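Novel protein similar to vertebrate potassium voltage-gated channel, subfamily H (Eag-related) family (Danio rerio, PDB 3UKN) probably forms the pore of a voltage-gated delayed-rectifier potassium channel, of which this chain supplies the cytoplasmic C-linker and cyclic nucleotide-binding homology domain. Local coordinates at residues V48-D53 and A115-Y120; F83-R88 and P186-K191; S126-K131 and K163-C168. One frame throughout, in Å; residues are numbered along the deposited sequence.

Interaction 1 of 3, residues V48-D53 and A115-Y120; sequences VNNGID and ALQAIY
Both ends of the Asn49 amide are used on the turn that leads into strand 118-122. OD1 takes two donors, Gln117 N at 2.7 Å and the Tyr120 hydroxyl, with OH 2.9 Å from Asn49 OD1; each lies on a lone pair, in the carbonyl plane. Asn49 ND2 gives a nearly straight bond (171°) to Ala115 O, 2.8 Å away. Ala115 O lies in the plane of the Asn49 amide, whereas ND2 sits above the carbonyl plane of Ala115. Three bonds thus fix the rotation of the side-chain amide. Its reach comes from chi1 of 176°, which swings CG opposite the backbone N.

Hydrophobic groups flank this buried amide. Ile52 CG2 sits at the edge of the Tyr120 ring, 3.6 Å from Tyr120 OH, while Ile52 CD1 rests on Gln117 CB at 3.8 Å. Val48 CG1 adds a looser contact to Tyr120 CE1.

Further out, backbone bonds from Val48 to Phe108 and from Asn49 to Leu109 hold the C-linker loop against strand 108-110. Tyr172 of strand 168-174 touches both Ile52 and Ala118. This is a C-linker loop pinned onto the beta-roll of a cyclic nucleotide-binding homology domain.

Interaction 2 of 3, residues F83-R88 and P186-K191; sequences FESASR and PEYAQK
The Tyr188 hydroxyl is the polar atom to look at first: it hydrogen-bonds to the carbonyl O of Leu82, just ahead of the 83-88 segment, and Tyr188 OH also comes within 3.2 Å of Phe83 CD1. The two aromatic side chains meet obliquely, and the contact belongs to the hydroxyl end of the tyrosine more than to its ring carbons.

The ring itself is held from two directions. Ala86 sets its methyl squarely over one face, a CH-pi contact with Ala86 CB 3.6 Å from the centroid of the Tyr188 ring and only 10° off the normal. Ser85 arrives at the edge instead, near the ring plane, with OG 3.6 Å from Tyr188 CD1. What brings the tyrosine here is its first torsion: at 172° CG lies trans to the backbone N, which carries the ring off the helix to Ala86 and Ser85. One helical turn later, Lys191 stretches its chain beyond CG and passes Ser85 with its methylenes, Lys191 CD coming 3.3 Å from Ser85 OG.

Residues Phe83 to Ala86 form a type I beta turn closed by Ala86 N to Phe83 O at 3.0 Å, and this bend presents Ser85 and Ala86 to the tyrosine together. Ser87 then takes the N-cap position of helix 88-96, its OG bonding to Cys90 N.

Around the contact, Phe83 packs on Leu91 and Leu94 of helix 88-96, and Ala86 also touches Leu91. Tyr188 meets Cys90 of that helix and Leu182 of helix 175-184. The tyrosine therefore joins helix 88-96, which leads into the beta-roll of the cyclic nucleotide-binding homology domain, to helices 175-184 and 186-199, which follow strand 168-174 of the roll.

Interaction 3 of 3, residues S126-K131 and K163-C168; sequences SMEVLK and KALTYC
Strands 127-131 and 161-164 run antiparallel as neighbours in the four-stranded sheet of the beta-roll, with Glu128 and Lys163 as a hydrogen-bonded pair (Glu128 N to Lys163 O 2.8 Å, Lys163 N to Glu128 O 3.0 Å) and Met127 and Ala164 as the next, non-hydrogen-bonded pair. Beyond Ala164 the second strand turns away, yet Ser126 keeps hold of it. Ser126 O accepts Leu165 N at 2.8 Å and, weakly, Thr166 N, while Ser126 N donates to Thr166 OG1. That hydroxyl in turn donates a hydrogen bond to Tyr167 O; accepting one bond and giving another fixes it beside the strand end.

On the buried side Met127 bends at its last torsion, laying CE 3.7 Å from Ala164 CA, and its CG touches Cys168 SG. Leu109 of strand 108-110 and Cys103 of strand 99-103 continue this packing.

On the other face Glu128 and Lys163 run alongside each other in the same direction. The Leu165 side chain lies athwart the glutamate, its CD2 3.8 Å from Glu128 CD. Leu130 presses its CD1 tightly on the Lys163 chain at CD. The charged ends do not meet directly, Glu128 OE2 staying 4.1 Å from Lys163 NZ; one water spans them, donating to OE2 and accepting from Lys163 NZ, 2.7 Å from the water oxygen.

From the N terminus, the chain leaves helix 32-45 and reaches 48-53, which waits for 115-120 to close interaction 1. Before that happens, 83-88 goes by; its partner 186-191 comes only after most of the beta-roll strands have passed, so interactions 1 and 2 cross along the chain. Interaction 3 follows interaction 1 in series: strand 127-131 comes straight after strand 118-122, and pairs with 163-168 well before interaction 2 closes around it. Interaction 1 ties the C-linker to the roll, interaction 3 joins strands within it, and interaction 2 brings together helices that precede and follow most of its strands. They do not touch; interactions 2 and 3 have centres about 31 Å apart.

Interaction 1 of 3, residues V48-D53 and A115-Y120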
ATOM      1  N   VAL B  48     -13.316  -4.996  -0.453  1.00 40.81           N
ATOM      2  CA  VAL B  48     -12.094  -5.234   0.293  1.00 32.22           C
ATOM      3  C   VAL B  48     -10.947  -5.525  -0.650  1.00 29.12           C
ATOM      4  O   VAL B  48      -9.840  -5.043  -0.440  1.00 30.23           O
ATOM      5  CB  VAL B  48     -12.222  -6.376   1.287  1.00 30.60           C
ATOM      6  CG1 VAL B  48     -10.833  -6.777   1.803  1.00 25.14           C
ATOM      7  CG2 VAL B  48     -13.127  -5.949   2.418  1.00 22.59           C
ATOM      8  N   ASN B  49     -11.214  -6.309  -1.688  1.00 28.72           N
ATOM      9  CA  ASN B  49     -10.171  -6.715  -2.627  1.00 29.75           C
ATOM     10  C   ASN B  49      -9.413  -5.516  -3.172  1.00 34.38           C
ATOM     11  O   ASN B  49      -8.196  -5.554  -3.270  1.00 30.95           O
ATOM     12  CB  ASN B  49     -10.746  -7.560  -3.772  1.00 35.19           C
ATOM     13  CG  ASN B  49      -9.699  -7.909  -4.820  1.00 35.62           C
ATOM     14  OD1 ASN B  49      -8.778  -8.677  -4.563  1.00 31.63           O
ATOM     15  ND2 ASN B  49      -9.840  -7.344  -6.007  1.00 36.43           N
ATOM     16  N   ASN B  50     -10.127  -4.443  -3.507  1.00 41.29           N
ATOM     17  CA  ASN B  50      -9.477  -3.253  -4.037  1.00 40.61           C
ATOM     18  C   ASN B  50      -8.906  -2.316  -2.975  1.00 30.66           C
ATOM     19  O   ASN B  50      -8.172  -1.376  -3.303  1.00 33.85           O
ATOM     20  CB  ASN B  50     -10.417  -2.487  -4.982  1.00 53.30           C
ATOM     21  CG  ASN B  50     -10.545  -3.160  -6.339  1.00 61.97           C
ATOM     22  OD1 ASN B  50     -10.038  -4.262  -6.545  1.00 64.91           O
ATOM     23  ND2 ASN B  50     -11.224  -2.501  -7.267  1.00 57.45           N
ATOM     24  N   GLY B  51      -9.235  -2.551  -1.708  1.00 34.54           N
ATOM     25  CA  GLY B  51      -8.750  -1.681  -0.654  1.00 32.68           C
ATOM     26  C   GLY B  51      -7.807  -2.323   0.353  1.00 37.89           C
ATOM     27  O   GLY B  51      -7.640  -1.811   1.477  1.00 36.12           O
ATOM     28  N   ILE B  52      -7.175  -3.432  -0.030  1.00 27.15           N
ATOM     29  CA  ILE B  52      -6.332  -4.170   0.914  1.00 30.17           C
ATOM     30  C   ILE B  52      -5.128  -3.377   1.428  1.00 29.72           C
ATOM     31  O   ILE B  52      -4.607  -2.478   0.759  1.00 34.91           O
ATOM     32  CB  ILE B  52      -5.845  -5.530   0.346  1.00 38.91           C
ATOM     33  CG1 ILE B  52      -4.691  -5.336  -0.633  1.00 38.24           C
ATOM     34  CG2 ILE B  52      -6.990  -6.299  -0.291  1.00 34.55           C
ATOM     35  CD1 ILE B  52      -4.186  -6.644  -1.233  1.00 38.95           C
ATOM     36  N   ASP B  53      -4.700  -3.715   2.638  1.00 30.70           N
ATOM     37  CA  ASP B  53      -3.530  -3.108   3.253  1.00 30.15           C
ATOM     38  C   ASP B  53      -2.290  -3.780   2.697  1.00 28.66           C
ATOM     39  O   ASP B  53      -2.096  -4.975   2.927  1.00 42.81           O
ATOM     40  CB  ASP B  53      -3.601  -3.299   4.771  1.00 41.00           C
ATOM     41  CG  ASP B  53      -2.348  -2.820   5.483  1.00 51.14           C
ATOM     42  OD1 ASP B  53      -1.551  -2.092   4.856  1.00 47.62           O
ATOM     43  OD2 ASP B  53      -2.166  -3.167   6.675  1.00 57.63           O
ATOM     44  N   ALA B 115      -9.423  -7.275 -10.719  1.00 39.59           N
ATOM     45  CA  ALA B 115      -8.231  -8.091 -10.624  1.00 35.47           C
ATOM     46  C   ALA B 115      -8.074  -8.573  -9.180  1.00 43.80           C
ATOM     47  O   ALA B 115      -8.164  -7.779  -8.243  1.00 48.27           O
ATOM     48  CB  ALA B 115      -7.017  -7.313 -11.061  1.00 24.77           C
ATOM     49  N   LEU B 116      -7.854  -9.873  -9.010  1.00 44.45           N
ATOM     50  CA  LEU B 116      -7.649 -10.444  -7.689  1.00 37.43           C
ATOM     51  C   LEU B 116      -6.372  -9.874  -7.070  1.00 30.30           C
ATOM     52  O   LEU B 116      -5.311  -9.900  -7.693  1.00 28.06           O
ATOM     53  CB  LEU B 116      -7.576 -11.969  -7.782  1.00 29.18           C
ATOM     54  CG  LEU B 116      -7.550 -12.724  -6.446  1.00 28.17           C
ATOM     55  CD1 LEU B 116      -8.853 -12.528  -5.642  1.00 14.61           C
ATOM     56  CD2 LEU B 116      -7.251 -14.200  -6.677  1.00 29.47           C
ATOM     57  N   GLN B 117      -6.467  -9.357  -5.851  1.00 24.42           N
ATOM     58  CA  GLN B 117      -5.303  -8.749  -5.213  1.00 29.71           C
ATOM     59  C   GLN B 117      -4.720  -9.642  -4.121  1.00 26.93           C
ATOM     60  O   GLN B 117      -3.617  -9.420  -3.644  1.00 30.57           O
ATOM     61  CB  GLN B 117      -5.684  -7.398  -4.603  1.00 38.62           C
ATOM     62  CG  GLN B 117      -6.214  -6.368  -5.593  1.00 38.26           C
ATOM     63  CD  GLN B 117      -5.124  -5.794  -6.459  1.00 38.30           C
ATOM     64  OE1 GLN B 117      -3.954  -5.767  -6.067  1.00 32.85           O
ATOM     65  NE2 GLN B 117      -5.490  -5.352  -7.662  1.00 43.83           N
ATOM     66  N   ALA B 118      -5.475 -10.652  -3.719  1.00 25.82           N
ATOM     67  CA  ALA B 118      -5.091 -11.479  -2.582  1.00 26.09           C
ATOM     68  C   ALA B 118      -5.847 -12.798  -2.598  1.00 28.24           C
ATOM     69  O   ALA B 118      -6.838 -12.946  -3.314  1.00 36.89           O
ATOM     70  CB  ALA B 118      -5.407 -10.736  -1.276  1.00 24.09           C
ATOM     71  N   ILE B 119      -5.384 -13.747  -1.784  1.00 22.91           N
ATOM     72  CA  ILE B 119      -6.223 -14.879  -1.406  1.00 27.42           C
ATOM     73  C   ILE B 119      -6.724 -14.606  -0.001  1.00 28.35           C
ATOM     74  O   ILE B 119      -6.012 -14.011   0.810  1.00 32.27           O
ATOM     75  CB  ILE B 119      -5.471 -16.227  -1.457  1.00 29.83           C
ATOM     76  CG1 ILE B 119      -4.328 -16.250  -0.463  1.00 20.25           C
ATOM     77  CG2 ILE B 119      -4.902 -16.464  -2.836  1.00 31.90           C
ATOM     78  CD1 ILE B 119      -3.482 -17.515  -0.580  1.00 35.41           C
ATOM     79  N   TYR B 120      -7.956 -15.018   0.272  1.00 28.18           N
ATOM     80  CA  TYR B 120      -8.626 -14.707   1.534  1.00 32.58           C
ATOM     81  C   TYR B 120      -9.048 -15.981   2.264  1.00 39.80           C
ATOM     82  O   TYR B 120      -9.369 -16.998   1.646  1.00 36.19           O
ATOM     83  CB  TYR B 120      -9.859 -13.830   1.276  1.00 24.71           C
ATOM     84  CG  TYR B 120      -9.544 -12.592   0.495  1.00 24.53           C
ATOM     85  CD1 TYR B 120      -9.279 -11.396   1.143  1.00 24.42           C
ATOM     86  CD2 TYR B 120      -9.492 -12.618  -0.891  1.00 22.85           C
ATOM     87  CE1 TYR B 120      -8.977 -10.244   0.430  1.00 32.00           C
ATOM     88  CE2 TYR B 120      -9.183 -11.489  -1.614  1.00 31.00           C
ATOM     89  CZ  TYR B 120      -8.928 -10.296  -0.951  1.00 31.00           C
ATOM     90  OH  TYR B 120      -8.612  -9.155  -1.671  1.00 30.23           O
TER
HETATM   91  O   HOH W   1      -8.525  -4.730  -8.374  1.00 46.59           O

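Interaction 2 of 3, residues F83-R88 and P186-K191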
ATOM      1  N   PHE B  83      -0.047 -26.063   3.360  1.00 23.18           N
ATOM      2  CA  PHE B  83       1.234 -25.580   3.914  1.00 35.57           C
ATOM      3  C   PHE B  83       2.039 -26.680   4.613  1.00 33.93           C
ATOM      4  O   PHE B  83       3.151 -26.441   5.089  1.00 41.13           O
ATOM      5  CB  PHE B  83       1.017 -24.353   4.840  1.00 22.46           C
ATOM      6  CG  PHE B  83       0.430 -23.170   4.113  1.00 22.93           C
ATOM      7  CD1 PHE B  83       1.212 -22.416   3.263  1.00 17.67           C
ATOM      8  CD2 PHE B  83      -0.911 -22.862   4.227  1.00 18.75           C
ATOM      9  CE1 PHE B  83       0.682 -21.380   2.552  1.00 22.27           C
ATOM     10  CE2 PHE B  83      -1.455 -21.815   3.525  1.00 24.92           C
ATOM     11  CZ  PHE B  83      -0.655 -21.071   2.676  1.00 28.62           C
ATOM     12  N   GLU B  84       1.487 -27.888   4.637  1.00 33.66           N
ATOM     13  CA  GLU B  84       2.129 -29.014   5.324  1.00 39.73           C
ATOM     14  C   GLU B  84       3.600 -29.177   4.939  1.00 41.51           C
ATOM     15  O   GLU B  84       4.442 -29.444   5.797  1.00 43.17           O
ATOM     16  CB  GLU B  84       1.369 -30.317   5.051  1.00 46.59           C
ATOM     17  CG  GLU B  84       1.956 -31.554   5.707  1.00 48.54           C
ATOM     18  CD  GLU B  84       1.692 -31.615   7.201  1.00 53.44           C
ATOM     19  OE1 GLU B  84       1.258 -30.585   7.770  1.00 51.52           O
ATOM     20  OE2 GLU B  84       1.918 -32.699   7.804  1.00 52.82           O
ATOM     21  N   SER B  85       3.908 -29.007   3.654  1.00 26.13           N
ATOM     22  CA  SER B  85       5.251 -29.279   3.153  1.00 28.64           C
ATOM     23  C   SER B  85       6.167 -28.041   3.094  1.00 28.35           C
ATOM     24  O   SER B  85       7.291 -28.102   2.591  1.00 30.83           O
ATOM     25  CB  SER B  85       5.186 -29.977   1.791  1.00 31.77           C
ATOM     26  OG  SER B  85       5.033 -29.028   0.751  1.00 30.80           O
ATOM     27  N   ALA B  86       5.709 -26.919   3.628  1.00 24.20           N
ATOM     28  CA  ALA B  86       6.541 -25.733   3.553  1.00 28.69           C
ATOM     29  C   ALA B  86       7.595 -25.794   4.669  1.00 30.69           C
ATOM     30  O   ALA B  86       7.282 -26.173   5.783  1.00 23.80           O
ATOM     31  CB  ALA B  86       5.697 -24.481   3.660  1.00 21.14           C
ATOM     32  N   SER B  87       8.838 -25.444   4.360  1.00 23.10           N
ATOM     33  CA  SER B  87       9.885 -25.330   5.385  1.00 34.24           C
ATOM     34  C   SER B  87       9.534 -24.302   6.473  1.00 32.88           C
ATOM     35  O   SER B  87       8.663 -23.467   6.274  1.00 29.80           O
ATOM     36  CB  SER B  87      11.204 -24.935   4.732  1.00 37.03           C
ATOM     37  OG  SER B  87      11.208 -23.556   4.438  1.00 35.08           O
ATOM     38  N   ARG B  88      10.219 -24.345   7.615  1.00 44.28           N
ATOM     39  CA  ARG B  88       9.929 -23.430   8.723  1.00 30.63           C
ATOM     40  C   ARG B  88      10.181 -21.982   8.322  1.00 28.63           C
ATOM     41  O   ARG B  88       9.402 -21.066   8.657  1.00 19.81           O
ATOM     42  CB  ARG B  88      10.762 -23.792   9.957  1.00 35.39           C
ATOM     43  CG  ARG B  88      10.432 -22.987  11.207  1.00 33.07           C
ATOM     44  CD  ARG B  88      11.460 -23.299  12.339  1.00 35.91           C
ATOM     45  NE  ARG B  88      12.737 -22.644  12.069  1.00 42.02           N
ATOM     46  CZ  ARG B  88      13.877 -22.873  12.706  1.00 45.97           C
ATOM     47  NH1 ARG B  88      13.939 -23.777  13.679  1.00 37.50           N
ATOM     48  NH2 ARG B  88      14.963 -22.195  12.353  1.00 56.24           N
ATOM     49  N   PRO B 186      11.488 -21.749  -3.885  1.00 39.21           N
ATOM     50  CA  PRO B 186      11.084 -22.334  -5.179  1.00 40.87           C
ATOM     51  C   PRO B 186      10.597 -23.772  -5.047  1.00 41.13           C
ATOM     52  O   PRO B 186       9.697 -24.193  -5.758  1.00 51.15           O
ATOM     53  CB  PRO B 186      12.383 -22.332  -5.996  1.00 43.85           C
ATOM     54  CG  PRO B 186      13.261 -21.329  -5.346  1.00 40.76           C
ATOM     55  CD  PRO B 186      12.889 -21.276  -3.898  1.00 39.65           C
ATOM     56  N   GLU B 187      11.215 -24.524  -4.149  1.00 25.63           N
ATOM     57  CA  GLU B 187      10.879 -25.919  -3.962  1.00 41.47           C
ATOM     58  C   GLU B 187       9.470 -26.022  -3.421  1.00 43.11           C
ATOM     59  O   GLU B 187       8.655 -26.804  -3.914  1.00 45.64           O
ATOM     60  CB  GLU B 187      11.866 -26.578  -3.000  1.00 53.13           C
ATOM     61  CG  GLU B 187      13.253 -26.759  -3.586  1.00 71.44           C
ATOM     62  CD  GLU B 187      14.290 -27.138  -2.542  1.00 84.04           C
ATOM     63  OE1 GLU B 187      13.896 -27.576  -1.438  1.00 87.87           O
ATOM     64  OE2 GLU B 187      15.498 -26.985  -2.829  1.00 86.44           O
ATOM     65  N   TYR B 188       9.184 -25.230  -2.398  1.00 41.03           N
ATOM     66  CA  TYR B 188       7.847 -25.241  -1.846  1.00 36.93           C
ATOM     67  C   TYR B 188       6.837 -24.741  -2.878  1.00 24.63           C
ATOM     68  O   TYR B 188       5.724 -25.232  -2.934  1.00 32.74           O
ATOM     69  CB  TYR B 188       7.728 -24.455  -0.526  1.00 27.75           C
ATOM     70  CG  TYR B 188       6.281 -24.360  -0.147  1.00 17.67           C
ATOM     71  CD1 TYR B 188       5.551 -25.509   0.149  1.00 25.58           C
ATOM     72  CD2 TYR B 188       5.612 -23.149  -0.172  1.00 14.45           C
ATOM     73  CE1 TYR B 188       4.201 -25.444   0.449  1.00 24.72           C
ATOM     74  CE2 TYR B 188       4.249 -23.080   0.123  1.00 20.89           C
ATOM     75  CZ  TYR B 188       3.558 -24.227   0.432  1.00 22.10           C
ATOM     76  OH  TYR B 188       2.208 -24.160   0.725  1.00 26.63           O
ATOM     77  N   ALA B 189       7.233 -23.770  -3.694  1.00 26.08           N
ATOM     78  CA  ALA B 189       6.321 -23.160  -4.667  1.00 26.95           C
ATOM     79  C   ALA B 189       5.735 -24.193  -5.638  1.00 32.08           C
ATOM     80  O   ALA B 189       4.534 -24.209  -5.894  1.00 33.71           O
ATOM     81  CB  ALA B 189       7.011 -22.023  -5.427  1.00 18.17           C
ATOM     82  N   GLN B 190       6.591 -25.067  -6.152  1.00 29.30           N
ATOM     83  CA  GLN B 190       6.150 -26.170  -6.994  1.00 35.96           C
ATOM     84  C   GLN B 190       5.076 -27.016  -6.289  1.00 38.08           C
ATOM     85  O   GLN B 190       4.073 -27.409  -6.896  1.00 38.99           O
ATOM     86  CB  GLN B 190       7.357 -27.033  -7.385  1.00 46.42           C
ATOM     87  CG  GLN B 190       7.148 -27.910  -8.601  1.00 69.69           C
ATOM     88  CD  GLN B 190       7.238 -27.142  -9.913  1.00 88.32           C
ATOM     89  OE1 GLN B 190       6.884 -25.963  -9.984  1.00 92.62           O
ATOM     90  NE2 GLN B 190       7.718 -27.811 -10.958  1.00 94.15           N
ATOM     91  N   LYS B 191       5.271 -27.304  -5.007  1.00 30.29           N
ATOM     92  CA  LYS B 191       4.257 -28.066  -4.282  1.00 34.19           C
ATOM     93  C   LYS B 191       3.001 -27.225  -4.064  1.00 27.84           C
ATOM     94  O   LYS B 191       1.890 -27.742  -4.112  1.00 25.07           O
ATOM     95  CB  LYS B 191       4.804 -28.615  -2.953  1.00 34.54           C
ATOM     96  CG  LYS B 191       6.105 -29.394  -3.163  1.00 37.15           C
ATOM     97  CD  LYS B 191       6.500 -30.266  -1.991  1.00 44.13           C
ATOM     98  CE  LYS B 191       7.968 -30.712  -2.149  1.00 49.38           C
ATOM     99  NZ  LYS B 191       8.520 -31.488  -0.988  1.00 47.98           N
TER

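Interaction 3 of 3, residues S126-K131 and K163-C168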
ATOM      1  N   SER B 126     -20.274 -15.664   7.329  1.00 35.18           N
ATOM      2  CA  SER B 126     -20.682 -16.324   6.107  1.00 43.00           C
ATOM      3  C   SER B 126     -20.672 -15.341   4.949  1.00 39.33           C
ATOM      4  O   SER B 126     -20.793 -14.133   5.148  1.00 34.08           O
ATOM      5  CB  SER B 126     -22.064 -16.937   6.275  1.00 43.85           C
ATOM      6  OG  SER B 126     -22.079 -17.785   7.408  1.00 53.03           O
ATOM      7  N   MET B 127     -20.510 -15.868   3.740  1.00 42.48           N
ATOM      8  CA  MET B 127     -20.462 -15.041   2.545  1.00 41.39           C
ATOM      9  C   MET B 127     -21.075 -15.804   1.402  1.00 45.47           C
ATOM     10  O   MET B 127     -21.089 -17.036   1.399  1.00 45.27           O
ATOM     11  CB  MET B 127     -19.018 -14.725   2.176  1.00 40.75           C
ATOM     12  CG  MET B 127     -18.091 -14.615   3.362  1.00 37.49           C
ATOM     13  SD  MET B 127     -16.527 -13.938   2.836  1.00 43.51           S
ATOM     14  CE  MET B 127     -16.940 -12.200   2.787  1.00 24.96           C
ATOM     15  N   GLU B 128     -21.567 -15.070   0.416  1.00 38.05           N
ATOM     16  CA  GLU B 128     -22.123 -15.696  -0.775  1.00 50.58           C
ATOM     17  C   GLU B 128     -21.222 -15.419  -1.977  1.00 47.66           C
ATOM     18  O   GLU B 128     -20.641 -14.336  -2.076  1.00 43.37           O
ATOM     19  CB  GLU B 128     -23.535 -15.161  -1.029  1.00 50.16           C
ATOM     20  CG  GLU B 128     -23.605 -13.642  -1.130  1.00 55.03           C
ATOM     21  CD  GLU B 128     -25.027 -13.114  -1.295  1.00 63.84           C
ATOM     22  OE1 GLU B 128     -25.955 -13.923  -1.515  1.00 70.54           O
ATOM     23  OE2 GLU B 128     -25.213 -11.880  -1.204  1.00 67.86           O
ATOM     24  N   VAL B 129     -21.076 -16.402  -2.864  1.00 36.79           N
ATOM     25  CA  VAL B 129     -20.529 -16.136  -4.199  1.00 39.52           C
ATOM     26  C   VAL B 129     -21.712 -15.846  -5.134  1.00 48.95           C
ATOM     27  O   VAL B 129     -22.683 -16.596  -5.164  1.00 54.02           O
ATOM     28  CB  VAL B 129     -19.704 -17.313  -4.750  1.00 43.59           C
ATOM     29  CG1 VAL B 129     -19.082 -16.954  -6.097  1.00 43.23           C
ATOM     30  CG2 VAL B 129     -18.613 -17.724  -3.766  1.00 41.72           C
ATOM     31  N   LEU B 130     -21.634 -14.732  -5.860  1.00 37.95           N
ATOM     32  CA  LEU B 130     -22.690 -14.293  -6.775  1.00 44.41           C
ATOM     33  C   LEU B 130     -22.094 -14.062  -8.145  1.00 45.63           C
ATOM     34  O   LEU B 130     -21.252 -13.185  -8.312  1.00 45.18           O
ATOM     35  CB  LEU B 130     -23.292 -12.957  -6.324  1.00 50.76           C
ATOM     36  CG  LEU B 130     -24.007 -12.803  -4.983  1.00 60.90           C
ATOM     37  CD1 LEU B 130     -24.625 -11.431  -4.917  1.00 67.85           C
ATOM     38  CD2 LEU B 130     -25.085 -13.847  -4.828  1.00 73.11           C
ATOM     39  N   LYS B 131     -22.525 -14.837  -9.134  1.00 52.04           N
ATOM     40  CA  LYS B 131     -22.153 -14.563 -10.518  1.00 56.13           C
ATOM     41  C   LYS B 131     -23.394 -14.056 -11.236  1.00 60.00           C
ATOM     42  O   LYS B 131     -24.425 -14.725 -11.235  1.00 60.35           O
ATOM     43  CB  LYS B 131     -21.604 -15.819 -11.187  1.00 55.59           C
ATOM     44  CG  LYS B 131     -20.978 -15.573 -12.552  1.00 58.79           C
ATOM     45  CD  LYS B 131     -20.396 -16.856 -13.125  1.00 53.21           C
ATOM     46  N   LYS B 163     -19.755 -11.513  -1.592  1.00 33.59           N
ATOM     47  CA  LYS B 163     -20.359 -10.554  -0.677  1.00 31.35           C
ATOM     48  C   LYS B 163     -20.530 -11.181   0.704  1.00 37.96           C
ATOM     49  O   LYS B 163     -20.974 -12.317   0.811  1.00 45.80           O
ATOM     50  CB  LYS B 163     -21.734 -10.147  -1.202  1.00 37.95           C
ATOM     51  CG  LYS B 163     -21.726  -9.272  -2.451  1.00 49.10           C
ATOM     52  CD  LYS B 163     -23.147  -8.978  -2.918  1.00 54.51           C
ATOM     53  CE  LYS B 163     -23.968  -8.291  -1.824  1.00 49.68           C
ATOM     54  NZ  LYS B 163     -25.342  -7.938  -2.284  1.00 54.58           N
ATOM     55  N   ALA B 164     -20.180 -10.452   1.757  1.00 40.73           N
ATOM     56  CA  ALA B 164     -20.449 -10.922   3.108  1.00 33.75           C
ATOM     57  C   ALA B 164     -21.947 -11.059   3.275  1.00 36.37           C
ATOM     58  O   ALA B 164     -22.714 -10.259   2.740  1.00 39.41           O
ATOM     59  CB  ALA B 164     -19.891  -9.946   4.140  1.00 32.55           C
ATOM     60  N   LEU B 165     -22.369 -12.082   4.005  1.00 45.30           N
ATOM     61  CA  LEU B 165     -23.780 -12.265   4.323  1.00 45.75           C
ATOM     62  C   LEU B 165     -24.026 -11.847   5.758  1.00 42.56           C
ATOM     63  O   LEU B 165     -25.063 -11.271   6.080  1.00 44.66           O
ATOM     64  CB  LEU B 165     -24.184 -13.725   4.146  1.00 49.75           C
ATOM     65  CG  LEU B 165     -24.498 -14.136   2.718  1.00 53.46           C
ATOM     66  CD1 LEU B 165     -24.386 -15.646   2.579  1.00 60.73           C
ATOM     67  CD2 LEU B 165     -25.888 -13.638   2.357  1.00 45.64           C
ATOM     68  N   THR B 166     -23.064 -12.167   6.617  1.00 41.43           N
ATOM     69  CA  THR B 166     -23.075 -11.717   8.000  1.00 42.43           C
ATOM     70  C   THR B 166     -21.785 -10.936   8.244  1.00 46.86           C
ATOM     71  O   THR B 166     -20.962 -10.763   7.328  1.00 40.29           O
ATOM     72  CB  THR B 166     -23.163 -12.909   8.986  1.00 44.17           C
ATOM     73  OG1 THR B 166     -21.905 -13.601   9.037  1.00 43.59           O
ATOM     74  CG2 THR B 166     -24.254 -13.889   8.549  1.00 44.07           C
ATOM     75  N   TYR B 167     -21.624 -10.440   9.466  1.00 33.09           N
ATOM     76  CA  TYR B 167     -20.338  -9.932   9.910  1.00 34.12           C
ATOM     77  C   TYR B 167     -19.313 -11.033   9.754  1.00 39.59           C
ATOM     78  O   TYR B 167     -19.542 -12.162  10.202  1.00 47.97           O
ATOM     79  CB  TYR B 167     -20.423  -9.439  11.353  1.00 42.42           C
ATOM     80  CG  TYR B 167     -21.168  -8.135  11.432  1.00 38.49           C
ATOM     81  CD1 TYR B 167     -20.538  -6.952  11.079  1.00 44.65           C
ATOM     82  CD2 TYR B 167     -22.506  -8.086  11.797  1.00 38.65           C
ATOM     83  CE1 TYR B 167     -21.199  -5.746  11.113  1.00 55.45           C
ATOM     84  CE2 TYR B 167     -23.190  -6.873  11.831  1.00 45.49           C
ATOM     85  CZ  TYR B 167     -22.523  -5.702  11.487  1.00 51.81           C
ATOM     86  OH  TYR B 167     -23.154  -4.479  11.503  1.00 48.88           O
ATOM     87  N   CYS B 168     -18.205 -10.702   9.087  1.00 40.41           N
ATOM     88  CA  CYS B 168     -17.142 -11.662   8.775  1.00 50.20           C
ATOM     89  C   CYS B 168     -15.777 -11.228   9.286  1.00 53.18           C
ATOM     90  O   CYS B 168     -15.442 -10.044   9.309  1.00 48.68           O
ATOM     91  CB  CYS B 168     -17.021 -11.862   7.265  1.00 45.11           C
ATOM     92  SG  CYS B 168     -18.394 -12.690   6.495  1.00 42.73           S
TER
HETATM   93  O   HOH W   2     -27.007  -9.997  -2.771  1.00 47.07           O
HETATM   94  O   HOH W   3     -24.527 -10.163   1.166  1.00 49.24           O